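PDB 5EPD: glycerol trinitrate reductase from Agrobacterium tumefaciens, which probably reduces glycerol trinitrate and related xenobiotics as an FMN-dependent oxidoreductase of the Old Yellow Enzyme family. Local coordinates for residues Leu202-Lys208 with Arg225-Met229; Trp122-Arg126 with Ala138-Pro142. All coordinates share one frame; numbering follows the deposited sequence.

Interaction 1. Residues Leu202-Lys208 with Arg225-Met229; sequences LLEQFAK and RARLM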
loop_
_atom_site.group_PDB
_atom_site.type_symbol
_atom_site.label_atom_id
_atom_site.label_comp_id
_atom_site.label_asym_id
_atom_site.label_seq_id
_atom_site.Cartn_x
_atom_site.Cartn_y
_atom_site.Cartn_z
ATOM N N LEU A 202 7.610 -2.722 8.102
ATOM C CA LEU A 202 7.889 -3.800 9.067
ATOM C C LEU A 202 8.148 -5.142 8.400
ATOM O O LEU A 202 9.169 -5.827 8.676
ATOM C CB LEU A 202 6.744 -3.966 10.075
ATOM C CG LEU A 202 6.978 -5.004 11.185
ATOM C CD1 LEU A 202 8.182 -4.662 12.057
ATOM C CD2 LEU A 202 5.755 -5.157 12.072
ATOM N N LEU A 203 7.232 -5.523 7.526
ATOM C CA LEU A 203 7.249 -6.890 7.037
ATOM C C LEU A 203 8.439 -7.111 6.104
ATOM O O LEU A 203 8.967 -8.223 6.060
ATOM C CB LEU A 203 5.919 -7.254 6.358
ATOM C CG LEU A 203 4.637 -6.952 7.155
ATOM C CD1 LEU A 203 3.366 -7.344 6.393
ATOM C CD2 LEU A 203 4.699 -7.623 8.526
ATOM N N GLU A 204 8.843 -6.069 5.359
ATOM C CA GLU A 204 10.015 -6.138 4.486
ATOM C C GLU A 204 11.303 -6.080 5.331
ATOM O O GLU A 204 12.342 -6.681 4.964
ATOM C CB GLU A 204 10.027 -5.016 3.427
ATOM C CG GLU A 204 11.236 -5.117 2.473
ATOM C CD GLU A 204 11.353 -3.993 1.438
ATOM O OE1 GLU A 204 11.740 -2.853 1.801
ATOM O OE2 GLU A 204 11.115 -4.270 0.243
ATOM N N GLN A 205 11.252 -5.373 6.460
ATOM C CA GLN A 205 12.408 -5.312 7.340
ATOM C C GLN A 205 12.765 -6.732 7.760
ATOM O O GLN A 205 13.929 -7.055 7.893
ATOM C CB GLN A 205 12.129 -4.471 8.582
ATOM C CG GLN A 205 12.215 -2.977 8.372
ATOM C CD GLN A 205 11.323 -2.228 9.341
ATOM O OE1 GLN A 205 11.309 -2.512 10.550
ATOM N NE2 GLN A 205 10.569 -1.267 8.821
ATOM N N PHE A 206 11.737 -7.552 7.983
ATOM C CA PHE A 206 11.910 -8.954 8.353
ATOM C C PHE A 206 12.394 -9.784 7.168
ATOM O O PHE A 206 13.267 -10.633 7.337
ATOM C CB PHE A 206 10.587 -9.554 8.896
ATOM C CG PHE A 206 10.406 -9.412 10.390
ATOM C CD1 PHE A 206 9.883 -8.249 10.937
ATOM C CD2 PHE A 206 10.759 -10.455 11.254
ATOM C CE1 PHE A 206 9.703 -8.121 12.308
ATOM C CE2 PHE A 206 10.588 -10.324 12.630
ATOM C CZ PHE A 206 10.048 -9.161 13.159
ATOM N N ALA A 207 11.796 -9.549 6.000
ATOM C CA ALA A 207 12.109 -10.268 4.786
ATOM C C ALA A 207 13.552 -10.092 4.254
ATOM O O ALA A 207 14.151 -11.038 3.728
ATOM C CB ALA A 207 11.110 -9.876 3.701
ATOM N N LYS A 208 14.093 -8.877 4.376
ATOM C CA LYS A 208 15.426 -8.546 3.840
ATOM C C LYS A 208 16.550 -8.568 4.903
ATOM O O LYS A 208 16.436 -7.961 5.964
ATOM C CB LYS A 208 15.360 -7.189 3.103
ATOM C CG LYS A 208 14.521 -7.279 1.835
ATOM C CD LYS A 208 14.440 -5.972 1.058
ATOM C CE LYS A 208 13.716 -6.190 -0.266
ATOM N NZ LYS A 208 13.460 -4.921 -1.005
ATOM N N ARG A 225 13.128 -15.400 7.566
ATOM C CA ARG A 225 12.937 -13.973 7.231
ATOM C C ARG A 225 11.538 -13.712 6.642
ATOM O O ARG A 225 10.909 -12.672 6.886
ATOM C CB ARG A 225 14.030 -13.496 6.253
ATOM C CG ARG A 225 15.339 -13.121 6.940
ATOM C CD ARG A 225 16.242 -12.297 6.026
ATOM N NE ARG A 225 16.468 -13.050 4.805
ATOM C CZ ARG A 225 17.378 -14.013 4.667
ATOM N NH1 ARG A 225 18.203 -14.331 5.668
ATOM N NH2 ARG A 225 17.476 -14.663 3.511
ATOM N N ALA A 226 11.062 -14.696 5.887
ATOM C CA ALA A 226 9.778 -14.628 5.217
ATOM C C ALA A 226 8.587 -14.946 6.125
ATOM O O ALA A 226 7.444 -14.769 5.699
ATOM C CB ALA A 226 9.785 -15.581 4.028
ATOM N N ARG A 227 8.838 -15.379 7.364
ATOM C CA ARG A 227 7.769 -15.937 8.224
ATOM C C ARG A 227 6.736 -14.935 8.680
ATOM O O ARG A 227 5.560 -15.253 8.718
ATOM C CB ARG A 227 8.338 -16.633 9.471
ATOM C CG ARG A 227 7.286 -17.399 10.292
ATOM C CD ARG A 227 7.906 -18.149 11.464
ATOM N NE ARG A 227 9.222 -18.738 11.136
ATOM C CZ ARG A 227 9.427 -19.857 10.411
ATOM N NH1 ARG A 227 8.410 -20.539 9.888
ATOM N NH2 ARG A 227 10.668 -20.310 10.187
ATOM N N LEU A 228 7.149 -13.743 9.068
ATOM C CA LEU A 228 6.146 -12.787 9.544
ATOM C C LEU A 228 5.226 -12.386 8.395
ATOM O O LEU A 228 4.003 -12.442 8.546
ATOM C CB LEU A 228 6.783 -11.563 10.183
ATOM C CG LEU A 228 5.833 -10.588 10.876
ATOM C CD1 LEU A 228 5.118 -11.264 12.038
ATOM C CD2 LEU A 228 6.594 -9.361 11.333
ATOM N N MET A 229 5.797 -12.036 7.240
ATOM C CA MET A 229 4.986 -11.601 6.084
ATOM C C MET A 229 3.917 -12.637 5.743
ATOM O O MET A 229 2.746 -12.297 5.548
ATOM C CB MET A 229 5.871 -11.325 4.838
ATOM C CG MET A 229 5.119 -10.739 3.625
ATOM S SD MET A 229 6.189 -10.423 2.197
ATOM C CE MET A 229 7.247 -9.111 2.831
HETATM O O HOH W 1 9.003 -11.158 6.550
#

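Interaction 2. Residues Trp122-Arg126 with Ala138-Pro142; sequences WHVGR and APVAP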
loop_
_atom_site.group_PDB
_atom_site.type_symbol
_atom_site.label_atom_id
_atom_site.label_comp_id
_atom_site.label_asym_id
_atom_site.label_seq_id
_atom_site.Cartn_x
_atom_site.Cartn_y
_atom_site.Cartn_z
ATOM N N TRP A 122 -1.030 -1.203 7.114
ATOM C CA TRP A 122 0.306 -0.717 7.364
ATOM C C TRP A 122 0.835 -1.014 8.769
ATOM O O TRP A 122 0.116 -0.870 9.766
ATOM C CB TRP A 122 0.242 0.794 7.214
ATOM C CG TRP A 122 1.440 1.471 6.693
ATOM C CD1 TRP A 122 2.593 0.905 6.171
ATOM C CD2 TRP A 122 1.594 2.885 6.578
ATOM N NE1 TRP A 122 3.447 1.904 5.737
ATOM C CE2 TRP A 122 2.851 3.124 5.967
ATOM C CE3 TRP A 122 0.770 3.968 6.886
ATOM C CZ2 TRP A 122 3.306 4.413 5.691
ATOM C CZ3 TRP A 122 1.218 5.242 6.614
ATOM C CH2 TRP A 122 2.473 5.460 6.021
ATOM N N HIS A 123 2.107 -1.399 8.833
ATOM C CA HIS A 123 2.933 -1.261 10.040
ATOM C C HIS A 123 4.315 -0.804 9.565
ATOM O O HIS A 123 5.066 -1.580 8.935
ATOM C CB HIS A 123 3.050 -2.590 10.809
ATOM C CG HIS A 123 3.460 -2.434 12.240
ATOM N ND1 HIS A 123 4.473 -1.589 12.645
ATOM C CD2 HIS A 123 3.000 -3.028 13.368
ATOM C CE1 HIS A 123 4.616 -1.659 13.956
ATOM N NE2 HIS A 123 3.742 -2.535 14.419
ATOM N N VAL A 124 4.664 0.438 9.888
ATOM C CA VAL A 124 5.948 1.010 9.437
ATOM C C VAL A 124 7.236 0.425 10.029
ATOM O O VAL A 124 8.341 0.669 9.521
ATOM C CB VAL A 124 5.997 2.541 9.650
ATOM C CG1 VAL A 124 4.848 3.199 8.881
ATOM C CG2 VAL A 124 6.019 2.906 11.136
ATOM N N GLY A 125 7.115 -0.318 11.116
ATOM C CA GLY A 125 8.299 -0.824 11.804
ATOM C C GLY A 125 9.228 0.323 12.178
ATOM O O GLY A 125 8.792 1.314 12.780
ATOM N N ARG A 126 10.504 0.200 11.814
ATOM C CA ARG A 126 11.513 1.183 12.258
ATOM C C ARG A 126 11.435 2.555 11.577
ATOM O O ARG A 126 12.137 3.504 12.009
ATOM C CB ARG A 126 12.917 0.626 12.068
ATOM C CG ARG A 126 13.343 0.522 10.620
ATOM C CD ARG A 126 14.564 -0.353 10.477
ATOM N NE ARG A 126 14.980 -0.394 9.084
ATOM C CZ ARG A 126 16.208 -0.686 8.650
ATOM N NH1 ARG A 126 17.209 -0.986 9.482
ATOM N NH2 ARG A 126 16.423 -0.698 7.347
ATOM N N ALA A 138 10.236 3.732 21.633
ATOM C CA ALA A 138 11.025 3.522 20.438
ATOM C C ALA A 138 10.236 2.716 19.370
ATOM O O ALA A 138 9.539 1.760 19.701
ATOM C CB ALA A 138 12.326 2.833 20.787
ATOM N N PRO A 139 10.360 3.093 18.082
ATOM C CA PRO A 139 9.705 2.277 17.062
ATOM C C PRO A 139 10.169 0.826 17.149
ATOM O O PRO A 139 11.221 0.535 17.765
ATOM C CB PRO A 139 10.192 2.886 15.740
ATOM C CG PRO A 139 10.864 4.171 16.072
ATOM C CD PRO A 139 11.304 4.061 17.495
ATOM N N VAL A 140 9.419 -0.079 16.541
ATOM C CA VAL A 140 9.770 -1.500 16.628
ATOM C C VAL A 140 10.239 -2.062 15.284
ATOM O O VAL A 140 9.907 -1.534 14.221
ATOM C CB VAL A 140 8.626 -2.349 17.216
ATOM C CG1 VAL A 140 8.313 -1.869 18.629
ATOM C CG2 VAL A 140 7.395 -2.316 16.307
ATOM N N ALA A 141 11.033 -3.126 15.351
ATOM C CA ALA A 141 11.745 -3.639 14.192
ATOM C C ALA A 141 12.236 -5.055 14.515
ATOM O O ALA A 141 12.294 -5.433 15.694
ATOM C CB ALA A 141 12.922 -2.728 13.898
ATOM N N PRO A 142 12.613 -5.838 13.484
ATOM C CA PRO A 142 13.172 -7.173 13.761
ATOM C C PRO A 142 14.527 -7.124 14.519
ATOM O O PRO A 142 14.767 -7.943 15.399
ATOM C CB PRO A 142 13.353 -7.776 12.352
ATOM C CG PRO A 142 13.499 -6.595 11.439
ATOM C CD PRO A 142 12.605 -5.530 12.041
HETATM O O HOH W 2 7.367 1.048 14.921
#

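Interaction 1. Residues Leu202-Lys208 with Arg225-Met229
The short helix 202-207 runs its C-terminal end up to the backbone of Arg-225, with the CA atoms of Ala-207 and Arg-225 4.5 Å apart, and lies against the first turn of helix 227-240, where the CA of Leu-203 comes nearest that of Met-229. Leu-228 points into the contact. With CG anti to the backbone N (chi1 -172°), Leu-228 CD2 sits over one face of the Phe-206 ring, 3.7 Å from the ring centroid and displaced toward the rim, a CH-pi contact. Leu-228 CD2 also meets Leu-203 CD2 at 3.8 Å. In the TIM barrel of the Old Yellow Enzyme family, helix 202-207 lies in the connection between strand 193-196 and helix 227-240, so this packing folds the connection back onto the helix that follows it. Met-229 bends at its thioether, carrying Met-229 CE to 4.0 Å from Ala-207 CB and beside the carbonyl of Leu-203. A water donates to Leu-203 O (3.0 Å) and to Arg-225 O, the latter leg very short in the model (2.5 Å), so linking the two backbones if that leg is real. At the last helical residue, Ala-207 O takes a weak bond from Arg-225 NE (3.3 Å, 130° at the hydrogen), near the guanidinium plane; the stronger partner of this NE is Gln-266 OE1.

Interaction 2. Residues Trp122-Arg126 with Ala138-Pro142
Val-140 CG2 approaches the imidazole of His-123 at CE1, 3.7 Å away, the two side chains crossing at about a right angle. His-123 CG, anti to the backbone N (chi1 -160°), carries the ring out toward the valine. Two polar links bear on the ring's rotation: His-123 ND1 accepts a weak but fairly straight bond from Gly-125 N (3.3 Å, 161° at the hydrogen), and His-123 NE2 is hydrogen-bonded to Gln-84. Between the backbones, a water donates to Gly-125 O at 2.6 Å and accepts from Val-140 N at 2.8 Å, thus joining a carbonyl and an amide across the contact. Across the contact, Pro-139 CB lies 3.6 Å from Gly-125 O. Arg-126 touches Ala-141 through its base, CB to CB at 3.8 Å. Its CG is set between the backbone N and the carbonyl carbon (chi1 71°), and from there the chain, extended to NE, runs off from 138-142, and NH1 bonds to Ile-145 O. The contact brings the loop after barrel strand 117-122 against strand 140-141, which pairs in parallel with strand 164-165; helix 171-187 adds Ile-174 and Phe-178 around His-123, and Gln-205 of helix 202-207 packs on Ala-141.

From the N terminus, barrel strand 117-122 leads into interaction 2, where an excursion of 11 residues without helix or strand returns to its starting loop at strand 140-141. The chain then passes through helix 171-187 and barrel strand 193-196 before interaction 1 closes a second loop, of 16 residues, between helices 202-207 and 227-240. The two contacts are in series, neither nested nor crossed, with centres about 11 Å apart. Helix 202-207 joins them: Leu-202 N probably bonds to His-123 O and Gln-205 NE2 to Val-124 O, while Phe-206 packs on Pro-142. Connections following two neighbouring barrel strands, 117-122 and 193-196, are thereby tied together.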